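Local atomic coordinates of periplasmic molybdate-binding protein (Azotobacter vinelandii, PDB entry 1ATG), a protein that binds molybdate or tungstate in the periplasm, in a cleft between its two domains, probably for delivery to an ABC transporter. Residues 55-60 / 191-196; 34-39 / 114-119; 83-88 / 173-178; 103-108 / 157-162. All blocks are in the same frame, centred on the assembly; numbering follows the deposited sequence.

Contact 1: 55-60 / 191-196; sequences ADEKSP and VQQAVI
Glu57 lies across the start of strand 191-196, its chain crossing Val191 and Gln193 at a slant. Its CD rests 3.6 Å from Val191 CG1. With CG anti to the carbonyl carbon (chi1 -53°) and an extended chain beyond, the carboxylate reaches Gln193 but meets the amide with the two planes perpendicular. Glu57 OE1 stays 3.4 Å from Gln193 NE2, at an angle too poor for a hydrogen bond. The Gln193 amide is held instead by Arg74 and Thr76. Cutting Glu57 back to an alanine is likely to leave Val191 CG1 less covered, along with the side of the Gln193 amide that Glu57 now screens.

The backbones join through Gln193 N to Asp56 O, 3.1 Å, with the donor above the carbonyl plane. A water donates to Val191 O at 2.7 Å and accepts weakly from Glu57 N. Further along, Pro60 CB packs on Val195 CG1 at 3.9 Å, and Pro60 CG lies over the Gln193 backbone. Asp56 OD1 accepts from Ser59 N at 3.0 Å, a capping bond, and also bonds to Ser54 OG. This is a capped helix start set against a sheet strand, in the periplasmic binding protein fold, with Ala55 lining the tungstate pocket.

Contact 2: 34-39 / 114-119; sequences GSSGPV and IAPYGL. With WO4 (tungstate(VI)ion), chain B.
Ser36 and Pro116 touch beside a tungstate ion that is held between Ser36 and Tyr117 by neutral donors from two helix starts. Ser36, in the first turn of helix 36-44, grips tungstate O4 twice, with its backbone N and with OG, the latter at 2.8 Å. The OG stands anti to the carbonyl carbon, beside its own N (chi1 -65°), which lets both donors converge on one oxygen. From the other segment Tyr117 N gives a nearly straight bond (172°) to tungstate O3 at 2.9 Å. The same O3 lies at the edge of the Tyr117 ring, in its plane. Pro116 CD touches Ser36 OG at 3.6 Å and tungstate O4 at 3.3 Å, and lines the pocket.

The segments also bind each other. Gly37 N donates to Ile114 O at 2.9 Å, in the carbonyl plane and on a lone pair. There is little room for a side chain at Gly37, close to Ile114 CB. Pro38 CD packs on Ile114 CB at 3.7 Å, the two side chains crossing at about a right angle.

Thr8, Asn9 and Val146 complete the hydrogen bonds to the ion. Binding thus rests on neutral N-H and O-H donors. The starts of helices 36-44, 116-127 and 146-154 are likely to stabilise the dianion.

Contact 3: 83-88 / 173-178; sequences VLWSAK and AKIPGS
Ser178 OG donates to Lys88 O at 2.7 Å, the shortest polar bond between these segments, and also bonds to Val92 N. The hydroxyl sits between its backbone N and carbonyl carbon (chi1 56°), which turns it to the Lys88 carbonyl.

Ser86 and Ser178 form an antiparallel, hydrogen-bonded pair, where strand 178-180 starts along the edge of strand 75-86. Ser86 N donates to Ser178 O at 3.0 Å, and Ser178 N returns a bond to Ser86 O at 2.9 Å. Their side chains lie on the same face of the sheet. Ser86 OG accepts from Lys88 N, an ST turn that bends the chain as the strand ends, and it also bonds to Asp159 O.

Gly177 packs its CA against Ser86 O and Ala87 O through CA-H...O contacts. Its positive phi (72°) and this close fit leave no place for a side chain, since a CB would clash with Ser86 O.

Trp85, next to Ser86 in the strand, meets the 173-178 loop with its indole. Its ring lies nearly parallel to that of His150, and Ile175 and Pro176 make looser apolar contacts with it. Trp85 NE1 donates to Pro176 O at 2.9 Å, with the oxygen in the indole plane but the nitrogen above the carbonyl plane.

Contact 4: 103-108 / 157-162; sequences GWRHIA and AADLGF. With ACT (acetate ion), chain C.
Strands 107-110 and 160-164 run parallel, pairing Ile107 with Leu160 and Ala108 with Gly161 through Leu160 N to His106 O, Ala108 N to Leu160 O and Phe162 N to Ala108 O.

Just before the strands, Arg105 grips Asp159 side-on. NE donates to Asp159 OD2 at 2.9 Å in a straight bond (179°), and NH2 to Asp159 OD1 at 3.0 Å. The guanidinium and carboxylate planes are 30° apart. The Arg105 chain bends at chi3 (-77°), bringing both nitrogens round to the carboxylate. Asp159 OD2 takes a second donor, Arg105 N, on its anti lone pair at 2.8 Å. Without the carboxylate, as with an alanine at Asp159, the Arg105 guanidinium would probably lose its charge partner and be free to swing away.

An acetate, probably from the crystallisation liquor, sits beside this pair. His106 ND1 donates to its OXT at 2.7 Å, and the backbone N atoms of His106 and Asp159 both donate to its other oxygen. Its methyl lies over one face of the guanidinium.

Leu160 CD1 stands over the Trp104 indole, 3.5 Å from the centroid of the five-membered ring, a CH-pi contact. Ile107 CD1 packs on Phe162 CE2 at 3.8 Å.

Backbone hydrogen bonds and buried apolar side chains thus join the strands, while a salt bridge ties the segments at their more exposed end, where donors can also hold a small anion.

In the fold
Contacts 1 and 2 meet at the tungstate pocket, their centres about 11 Å apart. Ala55 N bonds to Ser36 OG, and Gln192 OE1 to Tyr117 OH. Contacts 3 and 4 lie across the chain's centre from contact 1, their own centres about 12 Å apart. Strand 75-86 runs beside 160-164 there, tied by Trp85 N to Gly161 O. It also pairs with strand 191-196 of contact 1. Along the chain, contacts 3 and 4 fall between the two segments of contact 1, whereas contact 2 crosses each of the others. Strand 107-110 of contact 4 leads into helix 116-127, whose start binds the ion. Contacts 1 and 2 thus help form the pocket, and contacts 3 and 4 join strands beyond it.

Contact 1: 55-60 / 191-196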
# COMPACT_ATOMS: atom_id res chain seq x y z
N ALA A 55 4.67 2.81 1.58
CA ALA A 55 4.48 1.54 0.88
C ALA A 55 5.82 1.03 0.34
O ALA A 55 5.83 0.03 -0.36
CB ALA A 55 3.50 1.70 -0.27
N ASP A 56 6.94 1.68 0.68
CA ASP A 56 8.25 1.24 0.25
C ASP A 56 9.26 1.49 1.37
O ASP A 56 8.95 1.88 2.48
CB ASP A 56 8.68 1.96 -1.03
CG ASP A 56 8.93 3.44 -0.93
OD1 ASP A 56 8.95 4.04 0.16
OD2 ASP A 56 9.07 4.05 -2.04
N GLU A 57 10.51 1.19 1.05
CA GLU A 57 11.66 1.43 1.89
C GLU A 57 12.33 2.74 1.49
O GLU A 57 12.88 3.45 2.33
CB GLU A 57 12.72 0.33 1.75
CG GLU A 57 12.23 -1.08 1.94
CD GLU A 57 13.38 -2.04 2.19
OE1 GLU A 57 13.82 -2.11 3.37
OE2 GLU A 57 13.83 -2.69 1.24
N LYS A 58 12.29 3.08 0.20
CA LYS A 58 12.97 4.26 -0.32
C LYS A 58 12.59 5.55 0.39
O LYS A 58 13.52 6.29 0.79
CB LYS A 58 12.69 4.40 -1.82
CG LYS A 58 13.36 5.60 -2.49
CD LYS A 58 12.89 5.76 -3.93
CE LYS A 58 11.53 6.43 -4.00
NZ LYS A 58 11.12 6.68 -5.42
N SER A 59 11.31 5.86 0.56
CA SER A 59 10.94 7.14 1.19
C SER A 59 11.40 7.19 2.63
O SER A 59 12.11 8.15 2.99
CB SER A 59 9.49 7.52 0.97
OG SER A 59 9.35 8.04 -0.37
N PRO A 60 11.12 6.21 3.47
CA PRO A 60 11.64 6.19 4.83
C PRO A 60 13.15 6.28 4.86
O PRO A 60 13.71 7.00 5.71
CB PRO A 60 11.13 4.86 5.39
CG PRO A 60 9.83 4.69 4.66
CD PRO A 60 10.18 5.09 3.23
N VAL A 191 8.09 -4.08 0.16
CA VAL A 191 8.56 -4.01 1.53
C VAL A 191 8.25 -2.65 2.12
O VAL A 191 8.74 -1.64 1.61
CB VAL A 191 10.07 -4.35 1.57
CG1 VAL A 191 10.56 -4.20 3.00
CG2 VAL A 191 10.29 -5.75 1.04
N GLN A 192 7.36 -2.61 3.10
CA GLN A 192 6.83 -1.34 3.58
C GLN A 192 7.45 -0.95 4.91
O GLN A 192 7.39 -1.70 5.89
CB GLN A 192 5.29 -1.47 3.71
CG GLN A 192 4.67 -2.05 2.44
CD GLN A 192 3.18 -2.11 2.34
OE1 GLN A 192 2.66 -2.84 1.49
NE2 GLN A 192 2.42 -1.33 3.11
N GLN A 193 8.05 0.25 4.91
CA GLN A 193 8.71 0.72 6.12
C GLN A 193 8.04 1.95 6.70
O GLN A 193 7.35 2.71 6.02
CB GLN A 193 10.19 1.02 5.85
CG GLN A 193 10.97 -0.24 5.49
CD GLN A 193 12.45 -0.07 5.81
OE1 GLN A 193 13.03 0.95 5.44
NE2 GLN A 193 13.02 -1.05 6.50
N ALA A 194 8.22 2.09 8.01
CA ALA A 194 7.67 3.18 8.77
C ALA A 194 8.79 3.90 9.53
O ALA A 194 9.83 3.32 9.81
CB ALA A 194 6.63 2.69 9.78
N VAL A 195 8.55 5.18 9.79
CA VAL A 195 9.49 5.96 10.57
C VAL A 195 8.70 6.90 11.48
O VAL A 195 7.55 7.26 11.25
CB VAL A 195 10.44 6.86 9.76
CG1 VAL A 195 11.53 6.08 9.04
CG2 VAL A 195 9.68 7.74 8.77
N ILE A 196 9.38 7.33 12.54
CA ILE A 196 8.91 8.41 13.39
C ILE A 196 9.52 9.69 12.79
O ILE A 196 10.67 9.67 12.36
CB ILE A 196 9.32 8.28 14.86
CG1 ILE A 196 8.62 7.07 15.49
CG2 ILE A 196 9.00 9.55 15.65
CD1 ILE A 196 9.06 6.78 16.91
O HOH W 1 10.00 -1.52 -0.83

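Contact 2: 34-39 / 114-119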
# COMPACT_ATOMS: atom_id res chain seq x y z
N GLY A 34 -2.17 9.21 1.75
CA GLY A 34 -1.87 9.68 0.39
C GLY A 34 -0.87 8.70 -0.21
O GLY A 34 -0.49 7.72 0.47
N SER A 35 -0.47 8.88 -1.45
CA SER A 35 0.55 8.05 -2.07
C SER A 35 1.87 8.29 -1.35
O SER A 35 2.12 9.42 -0.87
CB SER A 35 0.68 8.38 -3.56
OG SER A 35 -0.41 7.82 -4.25
N SER A 36 2.74 7.31 -1.36
CA SER A 36 4.00 7.40 -0.64
C SER A 36 4.87 8.57 -1.06
O SER A 36 5.44 9.27 -0.21
CB SER A 36 4.80 6.10 -0.80
OG SER A 36 4.09 5.01 -0.19
N GLY A 37 4.97 8.83 -2.36
CA GLY A 37 5.79 9.93 -2.89
C GLY A 37 5.34 11.27 -2.35
O GLY A 37 6.11 12.01 -1.71
N PRO A 38 4.10 11.65 -2.60
CA PRO A 38 3.57 12.92 -2.13
C PRO A 38 3.64 13.05 -0.62
O PRO A 38 3.92 14.15 -0.11
CB PRO A 38 2.15 13.00 -2.65
CG PRO A 38 2.04 11.96 -3.69
CD PRO A 38 3.14 10.96 -3.48
N VAL A 39 3.38 11.97 0.13
CA VAL A 39 3.49 12.06 1.59
C VAL A 39 4.93 12.34 1.99
O VAL A 39 5.14 13.20 2.87
CB VAL A 39 2.93 10.81 2.27
CG1 VAL A 39 3.22 10.83 3.77
CG2 VAL A 39 1.44 10.68 2.05
N ILE A 114 5.20 7.61 -7.96
CA ILE A 114 4.82 8.03 -6.63
C ILE A 114 4.13 6.98 -5.76
O ILE A 114 4.01 7.19 -4.55
CB ILE A 114 3.86 9.26 -6.68
CG1 ILE A 114 2.59 8.96 -7.48
CG2 ILE A 114 4.58 10.50 -7.21
CD1 ILE A 114 1.54 10.06 -7.38
N ALA A 115 3.67 5.89 -6.35
CA ALA A 115 2.90 4.87 -5.64
C ALA A 115 3.58 3.53 -5.86
O ALA A 115 3.51 2.96 -6.94
CB ALA A 115 1.46 4.86 -6.17
N PRO A 116 4.21 2.99 -4.82
CA PRO A 116 4.88 1.70 -4.92
C PRO A 116 4.01 0.56 -5.41
O PRO A 116 4.52 -0.34 -6.09
CB PRO A 116 5.42 1.46 -3.51
CG PRO A 116 5.67 2.85 -3.00
CD PRO A 116 4.49 3.65 -3.52
N TYR A 117 2.69 0.55 -5.16
CA TYR A 117 1.85 -0.52 -5.71
C TYR A 117 1.68 -0.35 -7.22
O TYR A 117 1.38 -1.29 -7.94
CB TYR A 117 0.48 -0.59 -5.02
CG TYR A 117 0.55 -1.38 -3.72
CD1 TYR A 117 1.05 -0.78 -2.57
CD2 TYR A 117 0.16 -2.70 -3.67
CE1 TYR A 117 1.15 -1.51 -1.38
CE2 TYR A 117 0.25 -3.42 -2.49
CZ TYR A 117 0.73 -2.82 -1.37
OH TYR A 117 0.79 -3.56 -0.20
N GLY A 118 1.84 0.87 -7.71
CA GLY A 118 1.87 1.19 -9.14
C GLY A 118 3.19 0.72 -9.76
O GLY A 118 3.21 0.15 -10.85
N LEU A 119 4.30 0.95 -9.04
CA LEU A 119 5.59 0.46 -9.50
C LEU A 119 5.55 -1.06 -9.64
O LEU A 119 5.98 -1.62 -10.65
CB LEU A 119 6.70 0.88 -8.53
CG LEU A 119 8.09 0.32 -8.84
CD1 LEU A 119 8.58 0.81 -10.20
CD2 LEU A 119 9.08 0.69 -7.73
W WO4 B . 0.60 3.55 -2.31
O1 WO4 B . -0.81 4.43 -2.95
O2 WO4 B . 0.15 2.58 -0.94
O3 WO4 B . 1.29 2.48 -3.52
O4 WO4 B . 1.87 4.68 -1.79

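Contact 3: 83-88 / 173-178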
# COMPACT_ATOMS: atom_id res chain seq x y z
N VAL A 83 -2.07 -7.58 -6.34
CA VAL A 83 -3.13 -8.38 -6.93
C VAL A 83 -3.66 -7.73 -8.19
O VAL A 83 -3.87 -6.49 -8.21
CB VAL A 83 -4.33 -8.59 -5.99
CG1 VAL A 83 -5.17 -9.77 -6.48
CG2 VAL A 83 -3.96 -8.80 -4.54
N LEU A 84 -3.85 -8.50 -9.24
CA LEU A 84 -4.61 -8.05 -10.40
C LEU A 84 -6.07 -8.39 -10.09
O LEU A 84 -6.39 -9.56 -9.77
CB LEU A 84 -4.17 -8.79 -11.66
CG LEU A 84 -5.00 -8.44 -12.90
CD1 LEU A 84 -4.78 -7.00 -13.33
CD2 LEU A 84 -4.64 -9.39 -14.04
N TRP A 85 -6.94 -7.41 -10.10
CA TRP A 85 -8.31 -7.60 -9.66
C TRP A 85 -9.26 -7.04 -10.70
O TRP A 85 -8.98 -6.08 -11.40
CB TRP A 85 -8.48 -6.83 -8.34
CG TRP A 85 -9.81 -6.97 -7.66
CD1 TRP A 85 -10.49 -8.13 -7.40
CD2 TRP A 85 -10.63 -5.90 -7.18
NE1 TRP A 85 -11.68 -7.83 -6.76
CE2 TRP A 85 -11.79 -6.49 -6.62
CE3 TRP A 85 -10.50 -4.51 -7.13
CZ2 TRP A 85 -12.80 -5.73 -6.04
CZ3 TRP A 85 -11.51 -3.77 -6.54
CH2 TRP A 85 -12.65 -4.38 -5.99
N SER A 86 -10.44 -7.64 -10.75
CA SER A 86 -11.58 -7.10 -11.44
C SER A 86 -12.80 -7.27 -10.52
O SER A 86 -12.94 -8.30 -9.86
CB SER A 86 -11.87 -7.76 -12.78
OG SER A 86 -13.05 -7.23 -13.39
N ALA A 87 -13.73 -6.32 -10.59
CA ALA A 87 -15.01 -6.50 -9.91
C ALA A 87 -15.82 -7.57 -10.64
O ALA A 87 -16.77 -8.11 -10.04
CB ALA A 87 -15.80 -5.19 -9.87
N LYS A 88 -15.52 -7.92 -11.88
CA LYS A 88 -16.30 -8.91 -12.61
C LYS A 88 -15.81 -10.31 -12.35
O LYS A 88 -14.68 -10.65 -12.68
CB LYS A 88 -16.19 -8.64 -14.12
CG LYS A 88 -17.02 -9.62 -14.95
CD LYS A 88 -17.17 -9.24 -16.41
CE LYS A 88 -18.07 -10.24 -17.12
NZ LYS A 88 -18.03 -10.10 -18.60
N ALA A 173 -11.88 -14.06 4.53
CA ALA A 173 -10.75 -14.38 3.69
C ALA A 173 -11.15 -14.55 2.22
O ALA A 173 -10.33 -15.00 1.42
CB ALA A 173 -9.96 -15.59 4.16
N LYS A 174 -12.37 -14.17 1.89
CA LYS A 174 -12.82 -14.23 0.50
C LYS A 174 -12.45 -12.95 -0.23
O LYS A 174 -12.16 -11.95 0.42
CB LYS A 174 -14.32 -14.48 0.44
CG LYS A 174 -15.22 -13.25 0.42
CD LYS A 174 -15.73 -13.02 -1.00
CE LYS A 174 -16.22 -11.61 -1.23
NZ LYS A 174 -17.50 -11.33 -0.52
N ILE A 175 -12.46 -12.98 -1.56
CA ILE A 175 -12.13 -11.82 -2.39
C ILE A 175 -13.21 -11.77 -3.47
O ILE A 175 -13.38 -12.77 -4.17
CB ILE A 175 -10.77 -11.96 -3.09
CG1 ILE A 175 -9.61 -11.97 -2.07
CG2 ILE A 175 -10.53 -10.83 -4.09
CD1 ILE A 175 -8.30 -12.38 -2.69
N PRO A 176 -13.93 -10.68 -3.53
CA PRO A 176 -15.01 -10.55 -4.51
C PRO A 176 -14.45 -10.39 -5.92
O PRO A 176 -13.24 -10.17 -6.12
CB PRO A 176 -15.75 -9.31 -4.05
CG PRO A 176 -14.71 -8.48 -3.38
CD PRO A 176 -13.78 -9.46 -2.71
N GLY A 177 -15.31 -10.55 -6.92
CA GLY A 177 -14.90 -10.37 -8.31
C GLY A 177 -14.01 -11.50 -8.79
O GLY A 177 -14.34 -12.67 -8.63
N SER A 178 -12.89 -11.15 -9.41
CA SER A 178 -11.91 -12.14 -9.85
C SER A 178 -10.51 -11.60 -9.61
O SER A 178 -10.33 -10.37 -9.61
CB SER A 178 -12.13 -12.58 -11.29
OG SER A 178 -12.13 -11.46 -12.17

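Contact 4: 103-108 / 157-162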
# COMPACT_ATOMS: atom_id res chain seq x y z
N GLY A 103 -10.01 -8.72 -24.16
CA GLY A 103 -11.30 -8.92 -23.52
C GLY A 103 -11.62 -7.96 -22.39
O GLY A 103 -12.48 -8.22 -21.55
N TRP A 104 -11.00 -6.80 -22.37
CA TRP A 104 -11.19 -5.79 -21.34
C TRP A 104 -10.71 -4.47 -21.93
O TRP A 104 -9.93 -4.46 -22.89
CB TRP A 104 -10.43 -6.13 -20.06
CG TRP A 104 -8.97 -6.42 -20.29
CD1 TRP A 104 -8.43 -7.63 -20.64
CD2 TRP A 104 -7.89 -5.51 -20.19
NE1 TRP A 104 -7.07 -7.51 -20.77
CE2 TRP A 104 -6.70 -6.23 -20.48
CE3 TRP A 104 -7.77 -4.16 -19.86
CZ2 TRP A 104 -5.46 -5.62 -20.48
CZ3 TRP A 104 -6.53 -3.56 -19.85
CH2 TRP A 104 -5.37 -4.29 -20.16
N ARG A 105 -11.14 -3.37 -21.34
CA ARG A 105 -10.86 -2.04 -21.86
C ARG A 105 -9.66 -1.42 -21.19
O ARG A 105 -8.60 -1.33 -21.82
CB ARG A 105 -12.12 -1.18 -21.72
CG ARG A 105 -13.28 -1.68 -22.59
CD ARG A 105 -14.60 -1.05 -22.18
NE ARG A 105 -15.07 -1.72 -20.94
CZ ARG A 105 -16.31 -1.56 -20.48
NH1 ARG A 105 -17.15 -0.75 -21.10
NH2 ARG A 105 -16.70 -2.20 -19.40
N HIS A 106 -9.79 -0.96 -19.95
CA HIS A 106 -8.69 -0.31 -19.24
C HIS A 106 -8.27 -1.04 -17.97
O HIS A 106 -9.03 -1.80 -17.38
CB HIS A 106 -9.13 1.10 -18.82
CG HIS A 106 -9.52 1.96 -19.99
ND1 HIS A 106 -10.82 2.11 -20.43
CD2 HIS A 106 -8.75 2.69 -20.83
CE1 HIS A 106 -10.84 2.92 -21.48
NE2 HIS A 106 -9.60 3.29 -21.74
N ILE A 107 -7.03 -0.77 -17.58
CA ILE A 107 -6.47 -1.29 -16.34
C ILE A 107 -5.99 -0.11 -15.53
O ILE A 107 -5.21 0.75 -16.02
CB ILE A 107 -5.33 -2.30 -16.61
CG1 ILE A 107 -4.80 -2.83 -15.27
CG2 ILE A 107 -4.20 -1.75 -17.48
CD1 ILE A 107 -3.91 -4.05 -15.43
N ALA A 108 -6.46 0.00 -14.30
CA ALA A 108 -6.06 1.06 -13.38
C ALA A 108 -4.74 0.70 -12.72
O ALA A 108 -4.64 -0.34 -12.04
CB ALA A 108 -7.13 1.31 -12.33
N ALA A 157 -15.19 1.41 -13.07
CA ALA A 157 -14.64 2.44 -13.95
C ALA A 157 -13.45 1.90 -14.74
O ALA A 157 -13.19 2.37 -15.87
CB ALA A 157 -14.28 3.68 -13.17
N ALA A 158 -12.70 0.97 -14.18
CA ALA A 158 -11.66 0.22 -14.86
C ALA A 158 -12.02 -1.27 -14.81
O ALA A 158 -12.28 -1.78 -13.72
CB ALA A 158 -10.27 0.42 -14.26
N ASP A 159 -12.02 -1.96 -15.94
CA ASP A 159 -12.28 -3.39 -15.96
C ASP A 159 -11.27 -4.13 -15.08
O ASP A 159 -11.67 -5.07 -14.40
CB ASP A 159 -12.20 -3.91 -17.40
CG ASP A 159 -13.40 -3.56 -18.26
OD1 ASP A 159 -14.53 -3.41 -17.73
OD2 ASP A 159 -13.24 -3.47 -19.49
N LEU A 160 -10.01 -3.75 -15.14
CA LEU A 160 -8.95 -4.38 -14.36
C LEU A 160 -8.25 -3.34 -13.51
O LEU A 160 -8.22 -2.16 -13.88
CB LEU A 160 -7.89 -5.00 -15.28
CG LEU A 160 -8.36 -6.07 -16.27
CD1 LEU A 160 -7.14 -6.61 -17.02
CD2 LEU A 160 -9.09 -7.22 -15.59
N GLY A 161 -7.55 -3.81 -12.48
CA GLY A 161 -6.71 -2.90 -11.71
C GLY A 161 -5.65 -3.68 -10.95
O GLY A 161 -5.85 -4.83 -10.58
N PHE A 162 -4.52 -3.01 -10.71
CA PHE A 162 -3.49 -3.53 -9.82
C PHE A 162 -3.66 -2.87 -8.46
O PHE A 162 -3.56 -1.64 -8.32
CB PHE A 162 -2.09 -3.29 -10.37
CG PHE A 162 -1.59 -4.33 -11.32
CD1 PHE A 162 -1.46 -5.65 -10.92
CD2 PHE A 162 -1.25 -4.00 -12.63
CE1 PHE A 162 -0.98 -6.61 -11.79
CE2 PHE A 162 -0.76 -4.95 -13.50
CZ PHE A 162 -0.63 -6.27 -13.09
C ACT C . -13.15 0.30 -18.55
O ACT C . -12.15 -0.41 -18.33
OXT ACT C . -13.11 1.22 -19.43
CH3 ACT C . -14.44 0.08 -17.84